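Local coordinates for computational designed protein based on evolution (Synthetic construct, PDB 6JCC), which is of unknown function but is a computationally designed all-helical protein consistent with the caspase recruitment domain family of the death-fold clan, at residues 27-32 with 61-66; 76-81 with 88-93; 18-23 with 54-59; 33-38 with 67-72; 22-27 with 45-50. All coordinates share one frame; numbering follows the deposited sequence.

Interaction 1 (27-32 with 61-66)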
# COMPACT_ATOMS: atom_id res chain seq x y z
N LYS A 27 8.90 -4.26 1.64
CA LYS A 27 9.75 -3.35 2.40
C LYS A 27 9.00 -2.27 3.17
O LYS A 27 9.43 -1.87 4.24
CB LYS A 27 10.78 -2.70 1.48
CG LYS A 27 11.81 -3.70 1.00
CD LYS A 27 12.85 -3.05 0.13
CE LYS A 27 13.92 -4.05 -0.28
NZ LYS A 27 14.88 -4.32 0.82
N ILE A 28 7.89 -1.80 2.61
CA ILE A 28 7.07 -0.78 3.29
C ILE A 28 5.95 -1.39 4.14
O ILE A 28 5.34 -0.68 4.94
CB ILE A 28 6.51 0.28 2.31
CG1 ILE A 28 5.49 -0.31 1.33
CG2 ILE A 28 7.65 0.96 1.57
CD1 ILE A 28 4.70 0.74 0.58
N LEU A 29 5.70 -2.69 3.98
CA LEU A 29 4.69 -3.41 4.77
C LEU A 29 5.26 -4.12 6.01
O LEU A 29 4.57 -4.94 6.61
CB LEU A 29 3.96 -4.42 3.88
CG LEU A 29 3.09 -3.83 2.78
CD1 LEU A 29 2.75 -4.89 1.74
CD2 LEU A 29 1.81 -3.22 3.35
N GLU A 30 6.49 -3.78 6.41
CA GLU A 30 7.14 -4.40 7.57
C GLU A 30 6.25 -4.51 8.79
O GLU A 30 6.02 -5.60 9.30
CB GLU A 30 8.38 -3.60 7.99
CG GLU A 30 9.68 -4.12 7.45
CD GLU A 30 10.85 -3.56 8.23
OE1 GLU A 30 11.06 -2.34 8.18
OE2 GLU A 30 11.53 -4.35 8.91
N GLU A 31 5.75 -3.37 9.26
CA GLU A 31 4.98 -3.34 10.50
C GLU A 31 3.66 -4.10 10.39
O GLU A 31 3.37 -4.91 11.25
CB GLU A 31 4.78 -1.91 11.01
CG GLU A 31 4.14 -1.84 12.38
CD GLU A 31 5.01 -2.48 13.46
OE1 GLU A 31 6.24 -2.35 13.39
OE2 GLU A 31 4.46 -3.12 14.38
N PRO A 32 2.87 -3.86 9.33
CA PRO A 32 1.66 -4.66 9.18
C PRO A 32 1.92 -6.17 9.06
O PRO A 32 1.13 -6.95 9.56
CB PRO A 32 1.00 -4.12 7.91
CG PRO A 32 1.68 -2.85 7.58
CD PRO A 32 2.90 -2.69 8.42
N ASP A 61 -6.99 -4.37 -0.91
CA ASP A 61 -7.79 -5.03 0.14
C ASP A 61 -7.08 -5.02 1.49
O ASP A 61 -7.71 -4.80 2.52
CB ASP A 61 -8.11 -6.48 -0.23
CG ASP A 61 -9.11 -6.59 -1.35
OD1 ASP A 61 -9.84 -5.62 -1.62
OD2 ASP A 61 -9.20 -7.68 -1.96
N PHE A 62 -5.78 -5.24 1.47
CA PHE A 62 -4.98 -5.26 2.69
C PHE A 62 -4.66 -3.85 3.18
O PHE A 62 -4.68 -3.59 4.38
CB PHE A 62 -3.72 -6.10 2.48
CG PHE A 62 -4.03 -7.51 2.10
CD1 PHE A 62 -4.43 -8.42 3.07
CD2 PHE A 62 -3.97 -7.93 0.77
CE1 PHE A 62 -4.74 -9.73 2.73
CE2 PHE A 62 -4.28 -9.24 0.43
CZ PHE A 62 -4.67 -10.14 1.41
N ILE A 63 -4.41 -2.94 2.24
CA ILE A 63 -4.19 -1.53 2.56
C ILE A 63 -5.38 -0.94 3.32
O ILE A 63 -5.20 -0.20 4.29
CB ILE A 63 -3.90 -0.70 1.28
CG1 ILE A 63 -2.60 -1.16 0.58
CG2 ILE A 63 -3.83 0.80 1.57
CD1 ILE A 63 -1.33 -1.04 1.40
N LEU A 64 -6.60 -1.28 2.90
CA LEU A 64 -7.80 -0.75 3.55
C LEU A 64 -8.10 -1.36 4.93
O LEU A 64 -8.93 -0.83 5.66
CB LEU A 64 -9.02 -0.86 2.62
CG LEU A 64 -8.92 -0.00 1.35
CD1 LEU A 64 -10.11 -0.29 0.45
CD2 LEU A 64 -8.83 1.49 1.64
N LYS A 65 -7.41 -2.45 5.29
CA LYS A 65 -7.50 -3.04 6.63
C LYS A 65 -6.44 -2.52 7.61
O LYS A 65 -6.43 -2.94 8.77
CB LYS A 65 -7.43 -4.57 6.54
CG LYS A 65 -8.60 -5.17 5.78
CD LYS A 65 -8.77 -6.66 6.05
CE LYS A 65 -7.63 -7.48 5.47
NZ LYS A 65 -7.96 -8.94 5.49
N LEU A 66 -5.56 -1.61 7.17
CA LEU A 66 -4.52 -1.08 8.05
C LEU A 66 -5.12 -0.28 9.20
O LEU A 66 -6.06 0.49 9.01
CB LEU A 66 -3.56 -0.17 7.27
CG LEU A 66 -2.69 -0.79 6.17
CD1 LEU A 66 -2.10 0.30 5.29
CD2 LEU A 66 -1.59 -1.66 6.75
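P32 and L66 meet at an oblique angle, the proline ring presenting its CB and CG to one methyl branch of the leucine. The nearer approach is P32 CG to L66 CD2 at 3.6 Å. P32 CB follows at 3.8 Å from L66 CD2, so a single methyl rests against two adjoining ring carbons. The CB of P32 is directed toward the other segment. L66 has to bring its branch round: with CG anti to the carbonyl carbon and beside the backbone N (chi1 -65°), the end of the side chain swings closer to the ring than the start of the chain suggests. The second pair is looser. L29 and I63 both set off across the line between the segments and then lean in, and they touch through methyls alone, L29 CD2 to I63 CD1 at 4.3 Å.

This is buried hydrophobic packing inside the six-helix bundle of the caspase recruitment fold, where the start of helix 30-34 faces the last turn of helix 52-63 and the chain that follows it. L29 sits at the N-cap position of helix 30-34. On the other side a type I beta turn runs from I63 to L66, closed by L66 N to I63 O at 3.2 Å. I63 and L66, the first and last residues of this turn, both lean their ends toward the 27-32 segment. L74 of helix 68-80 packs on L29, I63 and L66 alike, while L43 of helix 40-47 touches L29 and L16 of helix 6-22 reaches I63.

Interaction 2 (76-81 with 88-93); sequences DALRAH and DKLKKY
Helices 68-80 and 84-93, the last two of the bundle, meet here across a short connection, with a leucine pair inside and a salt bridge nearer the surface. R79 of the first helix and D88 of the second approach at about a right angle. The arginine grips end-on with two nitrogens, both on the same carboxylate oxygen: NH2 to D88 OD1 is 2.8 Å and NH1 to D88 OD1 is 2.9 Å. That oxygen lies in the guanidinium plane, at its edge. The two flat groups are nevertheless turned 50° apart, so NH2 arrives nearly along the C-O bond of D88 while NH1 comes from above the carboxylate plane. The N-H directions are bent, 148° for NH2 and 142° for NH1, as expected when two donors share one acceptor. R79 reaches this far because its chain runs extended from CG to NE.

In this caspase recruitment fold the pair ties the end of one helix to the following one, and R79 NH1 has a further hydrogen bond to Q84 OE1 at the start of helix 84-93. A leucine in place of R79 removes the guanidinium and would probably leave the D88 carboxylate without its charged mate and the two helices less firmly tied at this edge. Deeper in, L78 CD1 meets L90 CD2 at 3.6 Å, the side chains crossing at about a right angle. Both leucines direct CB toward the opposite helix, and helix 6-22 packs against the pair, I19 touching L78 and L12 touching L90.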
# COMPACT_ATOMS: atom_id res chain seq x y z
N ASP A 76 5.78 6.29 6.65
CA ASP A 76 7.15 6.49 7.16
C ASP A 76 8.17 5.62 6.42
O ASP A 76 9.27 6.06 6.11
CB ASP A 76 7.23 6.19 8.66
CG ASP A 76 6.49 7.20 9.52
OD1 ASP A 76 6.03 8.24 9.01
OD2 ASP A 76 6.36 6.95 10.73
N ALA A 77 7.79 4.37 6.13
CA ALA A 77 8.67 3.44 5.42
C ALA A 77 8.97 3.89 3.99
O ALA A 77 10.11 3.77 3.54
CB ALA A 77 8.07 2.05 5.43
N LEU A 78 7.96 4.41 3.29
CA LEU A 78 8.17 5.00 1.96
C LEU A 78 9.19 6.13 2.02
O LEU A 78 10.09 6.19 1.18
CB LEU A 78 6.86 5.53 1.36
CG LEU A 78 6.00 4.48 0.67
CD1 LEU A 78 4.57 4.99 0.51
CD2 LEU A 78 6.58 4.09 -0.69
N ARG A 79 9.05 7.01 3.01
CA ARG A 79 10.00 8.11 3.20
C ARG A 79 11.39 7.60 3.53
O ARG A 79 12.38 8.07 2.97
CB ARG A 79 9.53 9.05 4.32
CG ARG A 79 8.24 9.78 3.99
CD ARG A 79 7.91 10.81 5.05
NE ARG A 79 6.50 11.18 5.02
CZ ARG A 79 5.92 11.95 4.09
NH1 ARG A 79 6.62 12.47 3.08
NH2 ARG A 79 4.61 12.20 4.18
N ALA A 80 11.47 6.61 4.42
CA ALA A 80 12.75 6.01 4.81
C ALA A 80 13.50 5.33 3.66
O ALA A 80 14.73 5.27 3.68
CB ALA A 80 12.54 5.03 5.96
N HIS A 81 12.77 4.84 2.65
CA HIS A 81 13.36 4.23 1.45
C HIS A 81 13.67 5.22 0.32
O HIS A 81 14.24 4.82 -0.70
CB HIS A 81 12.47 3.10 0.93
CG HIS A 81 12.52 1.87 1.77
ND1 HIS A 81 11.78 1.72 2.93
CD2 HIS A 81 13.22 0.72 1.63
CE1 HIS A 81 12.02 0.54 3.46
NE2 HIS A 81 12.89 -0.09 2.70
N ASP A 88 3.62 11.20 0.30
CA ASP A 88 2.64 12.29 0.37
C ASP A 88 1.37 11.98 -0.41
O ASP A 88 0.27 12.25 0.08
CB ASP A 88 3.24 13.60 -0.16
CG ASP A 88 4.33 14.14 0.73
OD1 ASP A 88 4.36 13.85 1.93
OD2 ASP A 88 5.16 14.90 0.20
N LYS A 89 1.52 11.43 -1.61
CA LYS A 89 0.37 11.04 -2.44
C LYS A 89 -0.44 9.93 -1.79
O LYS A 89 -1.67 9.97 -1.79
CB LYS A 89 0.82 10.60 -3.83
CG LYS A 89 1.26 11.75 -4.72
CD LYS A 89 1.93 11.24 -5.99
CE LYS A 89 2.27 12.37 -6.95
NZ LYS A 89 3.21 13.37 -6.37
N LEU A 90 0.25 8.93 -1.23
CA LEU A 90 -0.44 7.83 -0.56
C LEU A 90 -1.23 8.30 0.66
O LEU A 90 -2.39 7.92 0.82
CB LEU A 90 0.54 6.73 -0.16
CG LEU A 90 -0.09 5.47 0.42
CD1 LEU A 90 -1.05 4.79 -0.55
CD2 LEU A 90 1.02 4.52 0.78
N LYS A 91 -0.60 9.12 1.50
CA LYS A 91 -1.28 9.70 2.67
C LYS A 91 -2.54 10.49 2.29
O LYS A 91 -3.55 10.43 3.00
CB LYS A 91 -0.31 10.59 3.46
N LYS A 92 -2.47 11.21 1.17
CA LYS A 92 -3.60 12.00 0.65
C LYS A 92 -4.80 11.13 0.29
O LYS A 92 -5.93 11.45 0.67
CB LYS A 92 -3.15 12.81 -0.57
CG LYS A 92 -4.19 13.78 -1.14
CD LYS A 92 -3.71 14.35 -2.46
CE LYS A 92 -4.57 15.52 -2.92
NZ LYS A 92 -4.18 15.99 -4.28
N TYR A 93 -4.56 10.05 -0.45
CA TYR A 93 -5.64 9.21 -0.99
C TYR A 93 -6.03 8.00 -0.14
O TYR A 93 -7.03 7.34 -0.44
CB TYR A 93 -5.30 8.79 -2.42
CG TYR A 93 -5.29 9.96 -3.38
CD1 TYR A 93 -6.48 10.58 -3.77
CD2 TYR A 93 -4.10 10.47 -3.88
CE1 TYR A 93 -6.48 11.66 -4.64
CE2 TYR A 93 -4.08 11.54 -4.75
CZ TYR A 93 -5.27 12.14 -5.13
OH TYR A 93 -5.25 13.21 -5.99

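Interaction 3 (18-23 with 54-59)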
# COMPACT_ATOMS: atom_id res chain seq x y z
N GLU A 18 2.45 2.50 -8.79
CA GLU A 18 3.69 3.26 -8.93
C GLU A 18 4.73 2.88 -7.87
O GLU A 18 5.91 2.75 -8.17
CB GLU A 18 3.41 4.77 -8.89
CG GLU A 18 4.63 5.65 -9.13
CD GLU A 18 4.29 7.12 -9.31
OE1 GLU A 18 3.11 7.50 -9.15
OE2 GLU A 18 5.22 7.90 -9.60
N ILE A 19 4.27 2.70 -6.62
CA ILE A 19 5.15 2.21 -5.55
C ILE A 19 5.73 0.85 -5.95
O ILE A 19 6.95 0.66 -5.90
CB ILE A 19 4.39 2.09 -4.20
CG1 ILE A 19 4.08 3.48 -3.64
CG2 ILE A 19 5.22 1.32 -3.16
CD1 ILE A 19 2.96 3.50 -2.63
N ILE A 20 4.86 -0.07 -6.35
CA ILE A 20 5.24 -1.42 -6.77
C ILE A 20 6.26 -1.41 -7.92
O ILE A 20 7.19 -2.21 -7.93
CB ILE A 20 3.99 -2.26 -7.14
CG1 ILE A 20 3.19 -2.58 -5.87
CG2 ILE A 20 4.36 -3.56 -7.85
CD1 ILE A 20 1.74 -2.94 -6.13
N ALA A 21 6.08 -0.50 -8.87
CA ALA A 21 7.02 -0.36 -10.00
C ALA A 21 8.45 -0.00 -9.56
O ALA A 21 9.41 -0.40 -10.21
CB ALA A 21 6.51 0.67 -10.99
N ASN A 22 8.56 0.73 -8.46
CA ASN A 22 9.84 1.21 -7.95
C ASN A 22 10.45 0.39 -6.82
O ASN A 22 11.67 0.36 -6.68
CB ASN A 22 9.68 2.64 -7.44
CG ASN A 22 9.44 3.63 -8.56
OD1 ASN A 22 10.31 3.85 -9.40
ND2 ASN A 22 8.27 4.25 -8.57
N LEU A 23 9.62 -0.25 -6.01
CA LEU A 23 10.02 -0.79 -4.72
C LEU A 23 9.18 -2.01 -4.38
O LEU A 23 7.96 -2.00 -4.57
CB LEU A 23 9.83 0.29 -3.65
CG LEU A 23 10.12 0.01 -2.18
CD1 LEU A 23 11.60 -0.25 -1.95
CD2 LEU A 23 9.66 1.18 -1.33
N GLU A 54 -2.23 -4.94 -11.56
CA GLU A 54 -2.99 -6.11 -11.11
C GLU A 54 -2.64 -6.39 -9.66
O GLU A 54 -3.50 -6.78 -8.87
CB GLU A 54 -2.71 -7.35 -11.95
CG GLU A 54 -2.54 -7.13 -13.45
CD GLU A 54 -1.88 -8.32 -14.13
OE1 GLU A 54 -0.70 -8.21 -14.49
OE2 GLU A 54 -2.54 -9.36 -14.28
N GLN A 55 -1.37 -6.20 -9.32
CA GLN A 55 -0.90 -6.31 -7.94
C GLN A 55 -1.61 -5.31 -7.03
O GLN A 55 -2.03 -5.66 -5.93
CB GLN A 55 0.61 -6.07 -7.85
CG GLN A 55 1.47 -7.11 -8.53
CD GLN A 55 2.94 -6.80 -8.40
OE1 GLN A 55 3.44 -6.58 -7.30
NE2 GLN A 55 3.66 -6.77 -9.53
N ALA A 56 -1.74 -4.07 -7.51
CA ALA A 56 -2.42 -3.00 -6.76
C ALA A 56 -3.88 -3.35 -6.45
O ALA A 56 -4.35 -3.06 -5.35
CB ALA A 56 -2.35 -1.68 -7.52
N LYS A 57 -4.56 -3.97 -7.40
CA LYS A 57 -5.95 -4.37 -7.22
C LYS A 57 -6.13 -5.43 -6.13
O LYS A 57 -7.14 -5.45 -5.44
CB LYS A 57 -6.55 -4.86 -8.54
CG LYS A 57 -8.00 -5.35 -8.47
CD LYS A 57 -8.98 -4.31 -7.92
CE LYS A 57 -9.17 -3.11 -8.84
NZ LYS A 57 -9.92 -3.46 -10.08
N LYS A 58 -5.15 -6.32 -5.98
CA LYS A 58 -5.16 -7.31 -4.90
C LYS A 58 -4.68 -6.66 -3.60
O LYS A 58 -5.25 -6.90 -2.54
CB LYS A 58 -4.27 -8.51 -5.26
CG LYS A 58 -4.60 -9.20 -6.57
CD LYS A 58 -5.87 -10.03 -6.50
CE LYS A 58 -6.18 -10.68 -7.84
NZ LYS A 58 -6.95 -11.95 -7.70
N LEU A 59 -3.64 -5.84 -3.69
CA LEU A 59 -3.03 -5.22 -2.50
C LEU A 59 -3.97 -4.25 -1.77
O LEU A 59 -3.93 -4.17 -0.55
CB LEU A 59 -1.73 -4.51 -2.87
CG LEU A 59 -0.87 -3.95 -1.73
CD1 LEU A 59 -0.48 -5.02 -0.73
CD2 LEU A 59 0.37 -3.27 -2.29
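I20 carries its CG1 branch anti to the carbonyl carbon (chi1 -70°) and continues outward (chi2 159°), which sends CD1 across to helix 52-63 while CG2 reaches Q55 separately. The two branches divide the work. CG2 lies against the end of the glutamine, with I20 CG2 to Q55 OE1 at 3.2 Å and I20 CG2 to Q55 CD at 3.6 Å. CD1 touches the base of the same side chain, 3.7 Å from I20 CD1 to Q55 CB, and also comes within 4.1 Å of L59 CD2. It lies over the backbone at A56 as well, 3.9 Å from I20 CD1 to A56 N.

Q55 crosses I20 obliquely with its chain extended beyond CG. Its amide is held from the far end, since Q55 NE2 donates to K50 O, and this anchor probably limits turning of the group against I20. With an alanine in place of I20 the CG2 and CD1 methyls are gone, and a gap is likely to open against L59 and the Q55 side chain.

The axes of the short helical segments pass 10.0 Å apart at 119° between their directions, and V46 and L47 of helix 40-47 back the second segment. The contact joins helix 6-22 to helix 52-63 inside the six-helix bundle of the death fold, consistent with the caspase recruitment family.

Interaction 4 (33-38 with 67-72); sequences LRRGLL and SPAEAQ
The guanidinium of R35 has E70 CG over one face, 3.4 Å above the plane and offset toward the rim, while S67 OG and A69 CB approach it obliquely. The arginine thus lies across the aliphatic part of the glutamate as well as meeting its charge. Guanidinium and carboxylate planes are turned 59° apart, and the salt bridge runs from R35 NE to E70 OE2 at 3.0 Å, a weak hydrogen bond with an N-H angle of 124°. A bend at chi3 folds the arginine chain over the glutamate.

The other carboxylate oxygen is used differently: S67 N donates to E70 OE1 at 2.9 Å, nearly straight at 174°. In return E70 N donates to S67 OG at 3.2 Å, and the two residues make a capping box at the start of helix 68-80. E70 therefore caps its own helix with one oxygen and receives the arginine with the other.

Just beyond R35, G36 has positive phi as the C-prime residue of a Schellman motif that closes helix 30-34. The bridge consequently links the end of helix 30-34 to the beginning of helix 68-80, with L37 packing on F62 of helix 52-63 beside them.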
# COMPACT_ATOMS: atom_id res chain seq x y z
N LEU A 33 3.03 -6.55 8.42
CA LEU A 33 3.41 -7.97 8.34
C LEU A 33 3.72 -8.56 9.72
O LEU A 33 3.30 -9.68 10.02
CB LEU A 33 4.60 -8.18 7.39
CG LEU A 33 4.27 -8.09 5.90
CD1 LEU A 33 5.53 -7.87 5.07
CD2 LEU A 33 3.54 -9.33 5.41
N ARG A 34 4.42 -7.81 10.56
CA ARG A 34 4.68 -8.24 11.95
C ARG A 34 3.42 -8.36 12.78
O ARG A 34 3.40 -9.10 13.76
CB ARG A 34 5.57 -7.25 12.67
CG ARG A 34 6.97 -7.20 12.16
CD ARG A 34 7.81 -6.28 13.02
NE ARG A 34 8.94 -5.81 12.25
CZ ARG A 34 9.83 -4.92 12.66
NH1 ARG A 34 9.75 -4.38 13.86
NH2 ARG A 34 10.82 -4.58 11.84
N ARG A 35 2.40 -7.59 12.41
CA ARG A 35 1.11 -7.58 13.10
C ARG A 35 0.04 -8.44 12.41
O ARG A 35 -1.15 -8.31 12.70
CB ARG A 35 0.67 -6.12 13.27
CG ARG A 35 1.60 -5.37 14.22
CD ARG A 35 1.59 -3.87 14.04
NE ARG A 35 0.30 -3.28 14.33
CZ ARG A 35 0.09 -2.12 14.96
NH1 ARG A 35 -1.16 -1.72 15.15
NH2 ARG A 35 1.09 -1.37 15.44
N GLY A 36 0.47 -9.34 11.52
CA GLY A 36 -0.41 -10.35 10.93
C GLY A 36 -1.45 -9.86 9.94
O GLY A 36 -2.50 -10.47 9.81
N LEU A 37 -1.16 -8.77 9.22
CA LEU A 37 -2.09 -8.25 8.21
C LEU A 37 -2.42 -9.32 7.17
O LEU A 37 -3.57 -9.53 6.81
CB LEU A 37 -1.51 -7.01 7.50
CG LEU A 37 -2.40 -6.29 6.49
CD1 LEU A 37 -3.56 -5.61 7.19
CD2 LEU A 37 -1.60 -5.28 5.67
N LEU A 38 -1.37 -9.99 6.70
CA LEU A 38 -1.49 -11.12 5.80
C LEU A 38 -0.25 -11.99 5.97
O LEU A 38 0.77 -11.52 6.48
CB LEU A 38 -1.64 -10.65 4.34
CG LEU A 38 -0.46 -10.04 3.57
CD1 LEU A 38 -0.82 -9.89 2.10
CD2 LEU A 38 -0.02 -8.71 4.15
N SER A 67 -4.55 -0.45 10.39
CA SER A 67 -4.86 0.41 11.53
C SER A 67 -4.17 1.77 11.30
O SER A 67 -3.30 1.88 10.44
CB SER A 67 -4.35 -0.21 12.82
OG SER A 67 -2.94 -0.13 12.90
N PRO A 68 -4.56 2.80 12.07
CA PRO A 68 -3.90 4.11 11.91
C PRO A 68 -2.37 4.07 12.03
O PRO A 68 -1.69 4.67 11.20
CB PRO A 68 -4.52 4.93 13.04
CG PRO A 68 -5.90 4.38 13.15
CD PRO A 68 -5.74 2.90 12.95
N ALA A 69 -1.86 3.38 13.04
CA ALA A 69 -0.41 3.26 13.24
C ALA A 69 0.27 2.47 12.12
O ALA A 69 1.39 2.78 11.73
CB ALA A 69 -0.10 2.61 14.59
N GLU A 70 -0.42 1.46 11.61
CA GLU A 70 0.08 0.69 10.47
C GLU A 70 0.14 1.53 9.20
O GLU A 70 1.09 1.44 8.43
CB GLU A 70 -0.78 -0.55 10.24
CG GLU A 70 -0.56 -1.64 11.27
CD GLU A 70 -1.58 -2.75 11.21
OE1 GLU A 70 -2.63 -2.62 10.55
OE2 GLU A 70 -1.33 -3.77 11.87
N ALA A 71 -0.90 2.33 8.97
CA ALA A 71 -0.91 3.26 7.83
C ALA A 71 0.23 4.27 7.92
O ALA A 71 0.92 4.52 6.94
CB ALA A 71 -2.25 3.96 7.72
N GLN A 72 0.44 4.82 9.12
CA GLN A 72 1.56 5.75 9.34
C GLN A 72 2.92 5.08 9.14
O GLN A 72 3.82 5.68 8.56
CB GLN A 72 1.48 6.38 10.74
CG GLN A 72 2.44 7.55 10.96
CD GLN A 72 2.27 8.68 9.96
OE1 GLN A 72 3.22 9.10 9.31
NE2 GLN A 72 1.04 9.18 9.83

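Interaction 5 (22-27 with 45-50); sequences NLDPTK and EVLDLK
Apolar packing between P25 and L47 comes first: the leucine fork reaches end-on toward the proline ring and meets its CG. P25 CG to L47 CD2 is 3.4 Å, tighter than usual van der Waals contact, and L47 CD1 lies 3.7 Å from P25 CG, so the ring carbon meets both branches of the fork. With CG anti to the carbonyl carbon (chi1 -55°), L47 aims this fork from the end of helix 40-47 at the loop that leads out of helix 6-22.

Beside the proline, one methyl also meets two oxygens. L47 CD1 is 3.6 Å from D24 OD1, the side chains crossing at about a right angle, and 3.8 Å from T26 OG1. Around this point the bundle of the caspase recruitment fold brings helix 52-63 in as well, through Q55 against L47.

The hydrogen bonds stay within the loop. D24 OD1 accepts from T26 N at 3.0 Å, which forms an Asx turn, and from T26 OG1 at 2.7 Å. Both donors reach it from the same face of the carboxylate: the hydroxyl on the syn side, 30° out of plane, the amide from well above it.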
# COMPACT_ATOMS: atom_id res chain seq x y z
N ASN A 22 8.56 0.73 -8.46
CA ASN A 22 9.84 1.21 -7.95
C ASN A 22 10.45 0.39 -6.82
O ASN A 22 11.67 0.36 -6.68
CB ASN A 22 9.68 2.64 -7.44
CG ASN A 22 9.44 3.63 -8.56
OD1 ASN A 22 10.31 3.85 -9.40
ND2 ASN A 22 8.27 4.25 -8.57
N LEU A 23 9.62 -0.25 -6.01
CA LEU A 23 10.02 -0.79 -4.72
C LEU A 23 9.18 -2.01 -4.38
O LEU A 23 7.96 -2.00 -4.57
CB LEU A 23 9.83 0.29 -3.65
CG LEU A 23 10.12 0.01 -2.18
CD1 LEU A 23 11.60 -0.25 -1.95
CD2 LEU A 23 9.66 1.18 -1.33
N ASP A 24 9.82 -3.06 -3.88
CA ASP A 24 9.10 -4.24 -3.38
C ASP A 24 8.25 -3.79 -2.19
O ASP A 24 8.80 -3.37 -1.18
CB ASP A 24 10.12 -5.30 -2.94
CG ASP A 24 9.47 -6.55 -2.32
OD1 ASP A 24 8.24 -6.66 -2.22
OD2 ASP A 24 10.25 -7.44 -1.93
N PRO A 25 6.91 -3.87 -2.30
CA PRO A 25 6.08 -3.37 -1.19
C PRO A 25 6.27 -4.12 0.14
O PRO A 25 5.92 -3.57 1.18
CB PRO A 25 4.65 -3.53 -1.72
CG PRO A 25 4.74 -4.59 -2.75
CD PRO A 25 6.09 -4.44 -3.38
N THR A 26 6.82 -5.33 0.09
CA THR A 26 7.27 -6.04 1.30
C THR A 26 8.06 -5.11 2.23
O THR A 26 7.89 -5.15 3.44
CB THR A 26 8.14 -7.26 0.94
OG1 THR A 26 7.46 -8.06 -0.03
CG2 THR A 26 8.44 -8.11 2.17
N LYS A 27 8.90 -4.26 1.64
CA LYS A 27 9.75 -3.35 2.40
C LYS A 27 9.00 -2.27 3.17
O LYS A 27 9.43 -1.87 4.24
CB LYS A 27 10.78 -2.70 1.48
CG LYS A 27 11.81 -3.70 1.00
CD LYS A 27 12.85 -3.05 0.13
CE LYS A 27 13.92 -4.05 -0.28
NZ LYS A 27 14.88 -4.32 0.82
N GLU A 45 1.71 -14.25 -3.20
CA GLU A 45 0.67 -14.45 -4.22
C GLU A 45 0.19 -13.14 -4.82
O GLU A 45 -0.08 -13.07 -6.01
CB GLU A 45 -0.52 -15.21 -3.64
CG GLU A 45 -0.20 -16.66 -3.31
CD GLU A 45 -1.39 -17.43 -2.79
OE1 GLU A 45 -2.40 -16.82 -2.39
OE2 GLU A 45 -1.31 -18.68 -2.78
N VAL A 46 0.07 -12.11 -3.98
CA VAL A 46 -0.30 -10.77 -4.44
C VAL A 46 0.73 -10.19 -5.41
O VAL A 46 0.35 -9.56 -6.39
CB VAL A 46 -0.52 -9.80 -3.24
CG1 VAL A 46 -0.62 -8.34 -3.69
CG2 VAL A 46 -1.79 -10.18 -2.48
N LEU A 47 2.01 -10.41 -5.14
CA LEU A 47 3.09 -9.80 -5.91
C LEU A 47 3.61 -10.61 -7.11
O LEU A 47 4.15 -10.02 -8.04
CB LEU A 47 4.24 -9.43 -4.98
CG LEU A 47 3.88 -8.54 -3.78
CD1 LEU A 47 5.14 -8.26 -2.98
CD2 LEU A 47 3.20 -7.23 -4.17
N ASP A 48 3.45 -11.93 -7.10
CA ASP A 48 3.90 -12.78 -8.22
C ASP A 48 2.99 -12.69 -9.43
O ASP A 48 1.82 -12.48 -9.29
CB ASP A 48 3.87 -14.26 -7.83
CG ASP A 48 4.99 -14.67 -6.89
OD1 ASP A 48 5.96 -13.90 -6.68
OD2 ASP A 48 4.90 -15.79 -6.36
N LEU A 49 3.55 -12.92 -10.61
CA LEU A 49 2.79 -13.13 -11.86
C LEU A 49 1.83 -12.05 -12.32
O LEU A 49 0.75 -12.34 -12.85
CB LEU A 49 2.01 -14.45 -11.79
CG LEU A 49 2.74 -15.66 -11.26
CD1 LEU A 49 1.82 -16.86 -11.35
CD2 LEU A 49 4.05 -15.89 -12.02
N LYS A 50 2.22 -10.79 -12.15
CA LYS A 50 1.39 -9.71 -12.62
C LYS A 50 2.11 -8.40 -12.80
O LYS A 50 3.23 -8.20 -12.34
CB LYS A 50 0.18 -9.53 -11.70
CG LYS A 50 0.42 -9.80 -10.22
CD LYS A 50 -0.32 -11.03 -9.73
CE LYS A 50 -1.46 -10.69 -8.81
NZ LYS A 50 -2.27 -11.91 -8.61

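Interactions 1 and 3 are the buried ones, packing contacts that in interaction 3 also touch backbone, and both use helix 52-63. Interactions 2, 4 and 5 are only partly buried. Charge appears in two of these: a double-donor grip in interaction 2 and a weaker single bond in interaction 4, at opposite ends of helix 68-80. Interaction 5 has no salt bridge, and its polar bonds stay inside one loop. Interactions 1 and 4 share helix 30-34, their centres about 5 Å apart, and join through P32 and L37. Interactions 3 and 5 adjoin, about 6 Å between centres, Q55 touching L47. I28 links interaction 1 to interactions 2 and 3 by packing on L78, I19 and L23.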